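Local coordinates for malonyl-CoA-[acyl-carrier-protein] transacylase (Coxiella burnetii, PDB 3TQE) that probably transfers the malonyl group from malonyl-CoA to holo-acyl carrier protein, supplying malonyl-ACP for fatty acid synthesis, at residues Ser7-Pro13 / Ile273-Cys279; Val33-Phe37 / Trp49-Gln53; Ser204-Gln210 / Gln254-Val259. One frame throughout, in Å; residues are numbered along the deposited sequence.

Interaction 1: residues Ser7-Pro13 / Ile273-Cys279; sequences SFAFVFP and IKVFMEC
The rings of F8, F10 and F12 meet M277 and C279 obliquely, whereas the F276 ring takes CG1 of V11 at its edge, F276 CD1 to V11 CG1 being 3.9 Å. A9 CB also reaches F276 CD1, but obliquely. Within 7-13 the edge of the F8 ring receives F10 CD1 in its plane. The selenium of selenomethionine M277, brought back along the sheet by a bend at chi2 (69°), lies 3.7 Å from F8 CD1, a Met-aromatic contact seen in the conformer described. C279 touches two rings: its SG is 3.5 Å from F12 CE1 and its CB 3.6 Å from F10 CD2, and CB also makes an off-centre CH-pi contact with F12.

Strands 9-12 and 275-278 are the central pair of the four-stranded parallel sheet of the acyltransferase domain, their short axes 36° apart. Parallel pairing is established by four backbone hydrogen bonds, A9 N to V275 O, M277 N to A9 O (2.8 Å), V11 N to M277 O and C279 N to V11 O (2.8 Å). Ahead of the paired strands, a water accepts from K274 N and donates to S7 O. Helix 261-270 covers F276, while the carboxylate of E278 accepts bonds from L285 N and A286 N.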
loop_
_atom_site.group_PDB
_atom_site.type_symbol
_atom_site.label_atom_id
_atom_site.label_comp_id
_atom_site.label_asym_id
_atom_site.label_seq_id
_atom_site.Cartn_x
_atom_site.Cartn_y
_atom_site.Cartn_z
ATOM N N SER A 7 -0.553 -21.867 5.994
ATOM C CA SER A 7 0.266 -20.910 5.284
ATOM C C SER A 7 -0.469 -19.582 5.254
ATOM O O SER A 7 -1.694 -19.552 5.221
ATOM C CB SER A 7 0.568 -21.431 3.885
ATOM O OG SER A 7 1.118 -22.747 3.973
ATOM N N PHE A 8 0.296 -18.498 5.283
ATOM C CA PHE A 8 -0.324 -17.187 5.322
ATOM C C PHE A 8 0.560 -16.152 4.710
ATOM O O PHE A 8 1.774 -16.328 4.607
ATOM C CB PHE A 8 -0.711 -16.797 6.761
ATOM C CG PHE A 8 0.461 -16.584 7.687
ATOM C CD1 PHE A 8 0.851 -15.314 8.048
ATOM C CD2 PHE A 8 1.197 -17.652 8.183
ATOM C CE1 PHE A 8 1.937 -15.102 8.910
ATOM C CE2 PHE A 8 2.279 -17.453 9.052
ATOM C CZ PHE A 8 2.659 -16.175 9.404
ATOM N N ALA A 9 -0.094 -15.065 4.330
ATOM C CA ALA A 9 0.563 -13.930 3.750
ATOM C C ALA A 9 0.292 -12.720 4.616
ATOM O O ALA A 9 -0.764 -12.630 5.232
ATOM C CB ALA A 9 -0.010 -13.689 2.367
ATOM N N PHE A 10 1.265 -11.826 4.687
ATOM C CA PHE A 10 1.031 -10.509 5.223
ATOM C C PHE A 10 0.824 -9.535 4.093
ATOM O O PHE A 10 1.572 -9.514 3.122
ATOM C CB PHE A 10 2.236 -10.025 6.036
ATOM C CG PHE A 10 2.158 -10.329 7.477
ATOM C CD1 PHE A 10 1.528 -11.454 7.956
ATOM C CD2 PHE A 10 2.686 -9.458 8.355
ATOM C CE1 PHE A 10 1.451 -11.682 9.301
ATOM C CE2 PHE A 10 2.615 -9.713 9.720
ATOM C CZ PHE A 10 2.010 -10.825 10.167
ATOM N N VAL A 11 -0.210 -8.730 4.226
ATOM C CA VAL A 11 -0.493 -7.667 3.302
ATOM C C VAL A 11 -0.468 -6.339 4.013
ATOM O O VAL A 11 -1.031 -6.181 5.089
ATOM C CB VAL A 11 -1.806 -7.879 2.504
ATOM C CG1 VAL A 11 -1.650 -9.118 1.620
ATOM C CG2 VAL A 11 -3.060 -7.989 3.391
ATOM N N PHE A 12 0.243 -5.387 3.427
ATOM C CA PHE A 12 0.532 -4.129 4.077
ATOM C C PHE A 12 -0.207 -3.007 3.398
ATOM O O PHE A 12 -0.011 -2.768 2.212
ATOM C CB PHE A 12 2.028 -3.840 4.007
ATOM C CG PHE A 12 2.863 -4.814 4.771
ATOM C CD1 PHE A 12 3.234 -4.564 6.070
ATOM C CD2 PHE A 12 3.241 -6.003 4.203
ATOM C CE1 PHE A 12 4.025 -5.445 6.772
ATOM C CE2 PHE A 12 4.017 -6.881 4.903
ATOM C CZ PHE A 12 4.429 -6.587 6.175
ATOM N N PRO A 13 -1.046 -2.309 4.142
ATOM C CA PRO A 13 -1.779 -1.243 3.542
ATOM C C PRO A 13 -0.989 0.019 3.291
ATOM O O PRO A 13 0.041 0.267 3.896
ATOM C CB PRO A 13 -2.869 -0.964 4.544
ATOM C CG PRO A 13 -2.438 -1.435 5.736
ATOM C CD PRO A 13 -1.494 -2.564 5.503
ATOM N N ILE A 273 -2.188 -20.216 -0.527
ATOM C CA ILE A 273 -2.278 -19.390 0.649
ATOM C C ILE A 273 -3.586 -18.659 0.584
ATOM O O ILE A 273 -3.780 -17.835 -0.328
ATOM C CB ILE A 273 -1.124 -18.386 0.680
ATOM C CG1 ILE A 273 0.215 -19.132 0.745
ATOM C CG2 ILE A 273 -1.344 -17.383 1.821
ATOM C CD1 ILE A 273 1.437 -18.322 0.444
ATOM N N LYS A 274 -4.458 -18.914 1.550
ATOM C CA LYS A 274 -5.768 -18.298 1.575
ATOM C C LYS A 274 -6.038 -17.573 2.874
ATOM O O LYS A 274 -7.142 -17.143 3.087
ATOM C CB LYS A 274 -6.872 -19.314 1.273
ATOM C CG LYS A 274 -6.649 -19.911 -0.091
ATOM C CD LYS A 274 -7.853 -20.560 -0.729
ATOM C CE LYS A 274 -7.544 -20.869 -2.187
ATOM N NZ LYS A 274 -6.084 -21.189 -2.410
ATOM N N VAL A 275 -5.016 -17.415 3.708
ATOM C CA VAL A 275 -5.125 -16.679 4.955
ATOM C C VAL A 275 -4.185 -15.499 4.843
ATOM O O VAL A 275 -3.023 -15.646 4.500
ATOM C CB VAL A 275 -4.713 -17.516 6.155
ATOM C CG1 VAL A 275 -4.715 -16.696 7.407
ATOM C CG2 VAL A 275 -5.656 -18.698 6.278
ATOM N N PHE A 276 -4.749 -14.326 5.031
ATOM C CA PHE A 276 -4.030 -13.068 4.885
ATOM C C PHE A 276 -4.135 -12.320 6.203
ATOM O O PHE A 276 -5.195 -12.287 6.823
ATOM C CB PHE A 276 -4.694 -12.217 3.798
ATOM C CG PHE A 276 -4.639 -12.843 2.432
ATOM C CD1 PHE A 276 -3.641 -12.512 1.535
ATOM C CD2 PHE A 276 -5.559 -13.804 2.064
ATOM C CE1 PHE A 276 -3.587 -13.101 0.295
ATOM C CE2 PHE A 276 -5.487 -14.405 0.801
ATOM C CZ PHE A 276 -4.504 -14.061 -0.057
HETATM N N MSE A 277 -3.050 -11.686 6.610
HETATM C CA MSE A 277 -3.058 -10.827 7.787
HETATM C C MSE A 277 -2.802 -9.438 7.287
HETATM O O MSE A 277 -1.851 -9.225 6.531
HETATM C CB MSE A 277 -1.938 -11.181 8.751
HETATM C CG MSE A 277 -2.285 -12.212 9.723
HETATM SE SE MSE A 277 -2.468 -13.847 8.808
HETATM C CE MSE A 277 -2.673 -14.974 10.378
ATOM N N GLU A 278 -3.653 -8.510 7.687
ATOM C CA GLU A 278 -3.514 -7.135 7.277
ATOM C C GLU A 278 -2.628 -6.433 8.291
ATOM O O GLU A 278 -3.000 -6.227 9.453
ATOM C CB GLU A 278 -4.877 -6.471 7.124
ATOM C CG GLU A 278 -4.813 -5.039 6.613
ATOM C CD GLU A 278 -6.029 -4.573 5.808
ATOM O OE1 GLU A 278 -7.106 -5.220 5.835
ATOM O OE2 GLU A 278 -5.880 -3.535 5.114
ATOM N N CYS A 279 -1.406 -6.169 7.876
ATOM C CA CYS A 279 -0.384 -5.662 8.765
ATOM C C CYS A 279 -0.330 -4.158 8.666
ATOM O O CYS A 279 0.564 -3.579 8.087
ATOM C CB CYS A 279 0.950 -6.306 8.450
ATOM S SG CYS A 279 2.176 -6.080 9.731
HETATM O O HOH W 1 -3.579 -20.768 3.704
#

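Interaction 2: residues Val33-Phe37 / Trp49-Gln53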
loop_
_atom_site.group_PDB
_atom_site.type_symbol
_atom_site.label_atom_id
_atom_site.label_comp_id
_atom_site.label_asym_id
_atom_site.label_seq_id
_atom_site.Cartn_x
_atom_site.Cartn_y
_atom_site.Cartn_z
ATOM N N VAL A 33 5.373 -0.167 19.915
ATOM C CA VAL A 33 4.718 0.793 19.028
ATOM C C VAL A 33 5.323 2.156 19.213
ATOM O O VAL A 33 5.759 2.772 18.260
ATOM C CB VAL A 33 3.209 0.841 19.231
ATOM C CG1 VAL A 33 2.585 1.933 18.409
ATOM C CG2 VAL A 33 2.608 -0.519 18.891
ATOM N N LEU A 34 5.391 2.622 20.433
ATOM C CA LEU A 34 5.946 3.951 20.650
ATOM C C LEU A 34 7.415 3.967 20.300
ATOM O O LEU A 34 7.906 4.966 19.766
ATOM C CB LEU A 34 5.679 4.433 22.065
ATOM C CG LEU A 34 4.225 4.833 22.335
ATOM C CD1 LEU A 34 4.053 5.115 23.814
ATOM C CD2 LEU A 34 3.771 6.013 21.525
ATOM N N GLU A 35 8.132 2.895 20.592
ATOM C CA GLU A 35 9.546 2.829 20.228
ATOM C C GLU A 35 9.728 2.944 18.717
ATOM O O GLU A 35 10.635 3.611 18.233
ATOM C CB GLU A 35 10.186 1.560 20.749
ATOM C CG GLU A 35 11.682 1.453 20.478
ATOM C CD GLU A 35 12.542 2.246 21.454
ATOM O OE1 GLU A 35 12.139 3.363 21.867
ATOM O OE2 GLU A 35 13.651 1.760 21.796
ATOM N N THR A 36 8.856 2.311 17.971
ATOM C CA THR A 36 8.935 2.364 16.516
ATOM C C THR A 36 8.645 3.771 16.019
ATOM O O THR A 36 9.320 4.273 15.139
ATOM C CB THR A 36 7.966 1.323 15.909
ATOM O OG1 THR A 36 8.380 0.024 16.355
ATOM C CG2 THR A 36 7.961 1.345 14.383
ATOM N N PHE A 37 7.632 4.411 16.568
ATOM C CA PHE A 37 7.334 5.770 16.188
ATOM C C PHE A 37 8.459 6.693 16.611
ATOM O O PHE A 37 8.731 7.663 15.911
ATOM C CB PHE A 37 5.989 6.234 16.739
ATOM C CG PHE A 37 4.834 5.844 15.872
ATOM C CD1 PHE A 37 4.327 6.715 14.942
ATOM C CD2 PHE A 37 4.303 4.571 15.929
ATOM C CE1 PHE A 37 3.296 6.343 14.117
ATOM C CE2 PHE A 37 3.267 4.198 15.089
ATOM C CZ PHE A 37 2.764 5.083 14.197
ATOM N N TRP A 49 4.264 10.292 16.207
ATOM C CA TRP A 49 3.147 9.772 16.993
ATOM C C TRP A 49 2.154 10.878 17.344
ATOM O O TRP A 49 0.961 10.718 17.190
ATOM C CB TRP A 49 3.669 9.121 18.243
ATOM C CG TRP A 49 2.626 8.512 19.096
ATOM C CD1 TRP A 49 2.226 8.954 20.308
ATOM C CD2 TRP A 49 1.878 7.326 18.830
ATOM N NE1 TRP A 49 1.276 8.104 20.840
ATOM C CE2 TRP A 49 1.040 7.098 19.943
ATOM C CE3 TRP A 49 1.831 6.441 17.765
ATOM C CZ2 TRP A 49 0.159 6.028 20.005
ATOM C CZ3 TRP A 49 0.983 5.357 17.839
ATOM C CH2 TRP A 49 0.153 5.160 18.951
ATOM N N ALA A 50 2.679 12.032 17.748
ATOM C CA ALA A 50 1.845 13.153 18.067
ATOM C C ALA A 50 1.030 13.589 16.877
ATOM O O ALA A 50 -0.156 13.891 16.995
ATOM C CB ALA A 50 2.695 14.290 18.583
ATOM N N LEU A 51 1.642 13.561 15.697
ATOM C CA LEU A 51 0.935 13.948 14.506
ATOM C C LEU A 51 -0.185 12.970 14.224
ATOM O O LEU A 51 -1.288 13.369 13.924
ATOM C CB LEU A 51 1.902 14.034 13.323
ATOM C CG LEU A 51 1.381 14.559 11.994
ATOM C CD1 LEU A 51 2.568 15.072 11.174
ATOM C CD2 LEU A 51 0.648 13.537 11.200
ATOM N N VAL A 52 0.091 11.676 14.322
ATOM C CA VAL A 52 -0.910 10.685 14.011
ATOM C C VAL A 52 -2.018 10.670 15.036
ATOM O O VAL A 52 -3.154 10.416 14.692
ATOM C CB VAL A 52 -0.245 9.306 13.915
ATOM C CG1 VAL A 52 -1.255 8.213 13.868
ATOM C CG2 VAL A 52 0.683 9.285 12.688
ATOM N N GLN A 53 -1.699 10.949 16.291
ATOM C CA GLN A 53 -2.733 10.912 17.337
ATOM C C GLN A 53 -3.602 12.130 17.326
ATOM O O GLN A 53 -4.799 12.020 17.570
ATOM C CB GLN A 53 -2.109 10.693 18.705
ATOM C CG GLN A 53 -1.403 9.336 18.814
ATOM C CD GLN A 53 -2.265 8.199 18.319
ATOM O OE1 GLN A 53 -3.395 8.032 18.761
ATOM N NE2 GLN A 53 -1.739 7.418 17.386
HETATM O O HOH W 2 6.968 9.748 18.035
#
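W49 and F37 meet as a T-shaped pair in which the indole supplies the edge and the phenyl ring the face. Their planes stand at 69°, with the centroid of the six-membered indole ring 4.8 Å from that of F37. The atom that does the touching is W49 CE3, held over the centre of the F37 ring and 3.6 Å from F37 CG. The indole is placed there by its first torsion, which sets CG opposite the backbone N (chi1 -178°) and extends the ring toward helix 31-44.

L34 comes at the indole from a different direction. Its CD2 methyl sits over one face of the five-membered ring, 3.3 Å from W49 NE1 and almost on the normal through the ring centre, a close CH-pi contact. Q53 CG lies over the opposite face, one helical turn on, so the indole is sandwiched between aliphatic groups. V33 CG1 adds an oblique contact at W49 CZ3 (3.8 Å), and V52 CG2 lies obliquely to the F37 ring.

The local helix axes, 113° apart, come no closer than 11.3 Å, a gap spanned by these side chains. Helix 63-83 backs the contact, touching V33, F37 and V52, and helix 24-29 meets V33 and Q53.

Interaction 3: residues Ser204-Gln210 / Gln254-Val259. With GLY (glycine), chain B.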
loop_
_atom_site.group_PDB
_atom_site.type_symbol
_atom_site.label_atom_id
_atom_site.label_comp_id
_atom_site.label_asym_id
_atom_site.label_seq_id
_atom_site.Cartn_x
_atom_site.Cartn_y
_atom_site.Cartn_z
ATOM N N SER A 204 -1.355 9.155 -8.872
ATOM C CA SER A 204 -0.303 8.165 -8.741
ATOM C C SER A 204 -0.463 7.034 -9.747
ATOM O O SER A 204 -1.529 6.856 -10.337
ATOM C CB SER A 204 -0.269 7.633 -7.307
ATOM O OG SER A 204 -1.517 7.117 -6.912
ATOM N N HIS A 205 0.622 6.300 -9.961
ATOM C CA HIS A 205 0.629 5.115 -10.785
ATOM C C HIS A 205 0.228 5.380 -12.193
ATOM O O HIS A 205 -0.519 4.613 -12.768
ATOM C CB HIS A 205 -0.250 4.043 -10.153
ATOM C CG HIS A 205 0.170 3.753 -8.772
ATOM N ND1 HIS A 205 1.413 3.249 -8.488
ATOM C CD2 HIS A 205 -0.419 3.999 -7.582
ATOM C CE1 HIS A 205 1.556 3.163 -7.174
ATOM N NE2 HIS A 205 0.467 3.636 -6.607
ATOM N N CYS A 206 0.759 6.468 -12.728
ATOM C CA CYS A 206 0.582 6.798 -14.116
ATOM C C CYS A 206 1.759 7.619 -14.551
ATOM O O CYS A 206 2.553 8.044 -13.729
ATOM C CB CYS A 206 -0.751 7.522 -14.341
ATOM S SG CYS A 206 -0.818 9.258 -13.961
ATOM N N PRO A 207 1.887 7.874 -15.850
ATOM C CA PRO A 207 3.061 8.582 -16.328
ATOM C C PRO A 207 3.231 10.005 -15.814
ATOM O O PRO A 207 4.332 10.544 -15.875
ATOM C CB PRO A 207 2.851 8.575 -17.843
ATOM C CG PRO A 207 2.099 7.363 -18.081
ATOM C CD PRO A 207 1.158 7.240 -16.958
ATOM N N LEU A 208 2.189 10.609 -15.256
ATOM C CA LEU A 208 2.369 11.916 -14.642
ATOM C C LEU A 208 3.301 11.905 -13.449
ATOM O O LEU A 208 3.785 12.946 -13.039
ATOM C CB LEU A 208 1.040 12.514 -14.221
ATOM C CG LEU A 208 0.083 12.751 -15.379
ATOM C CD1 LEU A 208 -1.167 13.365 -14.818
ATOM C CD2 LEU A 208 0.728 13.646 -16.442
HETATM N N MSE A 209 3.561 10.723 -12.897
HETATM C CA MSE A 209 4.496 10.608 -11.808
HETATM C C MSE A 209 5.936 10.517 -12.274
HETATM O O MSE A 209 6.835 10.441 -11.448
HETATM C CB MSE A 209 4.161 9.387 -10.973
HETATM C CG MSE A 209 2.952 9.497 -10.128
HETATM SE SE MSE A 209 2.978 10.931 -8.803
HETATM C CE MSE A 209 1.926 12.209 -9.793
ATOM N N GLN A 210 6.191 10.541 -13.585
ATOM C CA GLN A 210 7.553 10.362 -14.021
ATOM C C GLN A 210 8.543 11.364 -13.385
ATOM O O GLN A 210 9.639 10.982 -13.026
ATOM C CB GLN A 210 7.657 10.390 -15.535
ATOM C CG GLN A 210 9.028 9.987 -16.039
ATOM C CD GLN A 210 9.401 8.545 -15.719
ATOM O OE1 GLN A 210 8.624 7.623 -15.948
ATOM N NE2 GLN A 210 10.608 8.351 -15.178
ATOM N N GLN A 254 7.038 1.321 -10.050
ATOM C CA GLN A 254 5.775 1.307 -9.347
ATOM C C GLN A 254 5.068 2.632 -9.433
ATOM O O GLN A 254 3.858 2.666 -9.482
ATOM C CB GLN A 254 6.031 0.954 -7.870
ATOM C CG GLN A 254 4.802 0.685 -7.065
ATOM C CD GLN A 254 5.017 0.974 -5.587
ATOM O OE1 GLN A 254 5.515 2.023 -5.199
ATOM N NE2 GLN A 254 4.602 0.056 -4.764
ATOM N N LEU A 255 5.828 3.720 -9.437
ATOM C CA LEU A 255 5.277 5.058 -9.375
ATOM C C LEU A 255 4.483 5.384 -10.617
ATOM O O LEU A 255 3.574 6.194 -10.559
ATOM C CB LEU A 255 6.378 6.083 -9.214
ATOM C CG LEU A 255 7.122 6.001 -7.891
ATOM C CD1 LEU A 255 8.457 6.754 -7.999
ATOM C CD2 LEU A 255 6.238 6.501 -6.781
ATOM N N VAL A 256 4.863 4.795 -11.736
ATOM C CA VAL A 256 4.296 5.169 -13.029
ATOM C C VAL A 256 3.458 4.092 -13.681
ATOM O O VAL A 256 2.967 4.290 -14.799
ATOM C CB VAL A 256 5.394 5.659 -13.989
ATOM C CG1 VAL A 256 6.005 6.934 -13.479
ATOM C CG2 VAL A 256 6.469 4.576 -14.200
ATOM N N ARG A 257 3.280 2.968 -12.999
ATOM C CA ARG A 257 2.555 1.848 -13.539
ATOM C C ARG A 257 1.510 1.393 -12.545
ATOM O O ARG A 257 1.613 1.676 -11.364
ATOM C CB ARG A 257 3.524 0.715 -13.857
ATOM C CG ARG A 257 4.396 1.020 -15.040
ATOM C CD ARG A 257 3.563 1.208 -16.291
ATOM N NE ARG A 257 3.438 -0.026 -17.054
ATOM C CZ ARG A 257 4.042 -0.250 -18.218
ATOM N NH1 ARG A 257 4.807 0.685 -18.770
ATOM N NH2 ARG A 257 3.878 -1.410 -18.835
ATOM N N PRO A 258 0.509 0.660 -13.022
ATOM C CA PRO A 258 -0.563 0.285 -12.119
ATOM C C PRO A 258 -0.145 -0.688 -11.050
ATOM O O PRO A 258 0.733 -1.514 -11.263
ATOM C CB PRO A 258 -1.607 -0.364 -13.016
ATOM C CG PRO A 258 -0.981 -0.544 -14.250
ATOM C CD PRO A 258 0.193 0.321 -14.409
ATOM N N VAL A 259 -0.817 -0.576 -9.920
ATOM C CA VAL A 259 -0.667 -1.524 -8.834
ATOM C C VAL A 259 -1.527 -2.733 -9.181
ATOM O O VAL A 259 -2.755 -2.666 -9.207
ATOM C CB VAL A 259 -1.131 -0.917 -7.519
ATOM C CG1 VAL A 259 -1.148 -1.936 -6.387
ATOM C CG2 VAL A 259 -0.255 0.253 -7.173
HETATM N N GLY B . -1.840 5.213 -4.395
HETATM C CA GLY B . -1.118 5.617 -3.145
HETATM C C GLY B . 0.380 5.764 -3.351
HETATM O O GLY B . 1.208 5.696 -2.420
HETATM O OXT GLY B . 0.805 5.939 -4.480
#
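The predicted active site of this acyltransferase includes H205, and the contact is where segment 254-259 fixes that imidazole. H205 ND1 donates to Q254 O at 2.7 Å (146° at the hydrogen), the acceptor lying 9° out of the ring plane. A second, weak bond from ND1 runs to R257 O at 3.3 Å, so two backbone carbonyls meet the same ring edge. V259 CG2 covers one face, 3.4 Å above the ring plane and over its centre, in a CH-pi contact. Farther along, M209 CB lies 3.3 Å from L255 O, and V256 CG1 packs 3.6 Å from Q210 N.

A bound glycine lies at the NE2-CD2 edge of the imidazole: its N donates to S204 OG at 3.2 Å, its OXT approaches H205 NE2 at 3.2 Å, and R121 also bonds it. Q254 reaches R121 through OE1 and S96 O through NE2, tying this segment to both.

With ND1 donating to a carbonyl, NE2 faces S96 OG, to which it is hydrogen-bonded. This geometry is consistent with a Ser-His pair in which the main-chain oxygen of Q254 occupies the place an acidic side chain holds in a classical catalytic triad.

How the interactions relate
Interaction 1 closes the longest loop of the three, and both others are nested inside it; interaction 2 closes before interaction 3 opens. No two touch: nearest atoms are about 10 Å apart between interactions 1 and 2, about 9 Å between 1 and 3, and about 19 Å between 2 and 3. Interaction 3 holds H205, whose side chain is about 3 Å from that of S96, with H205 a predicted active-site residue. Interaction 1 approaches the same serine from the central sheet, the side chain of P13 being about 9 Å from it and about 10 Å from a bound glycine. Interaction 2, its centre 29 Å from that of interaction 3, lies away from the active site.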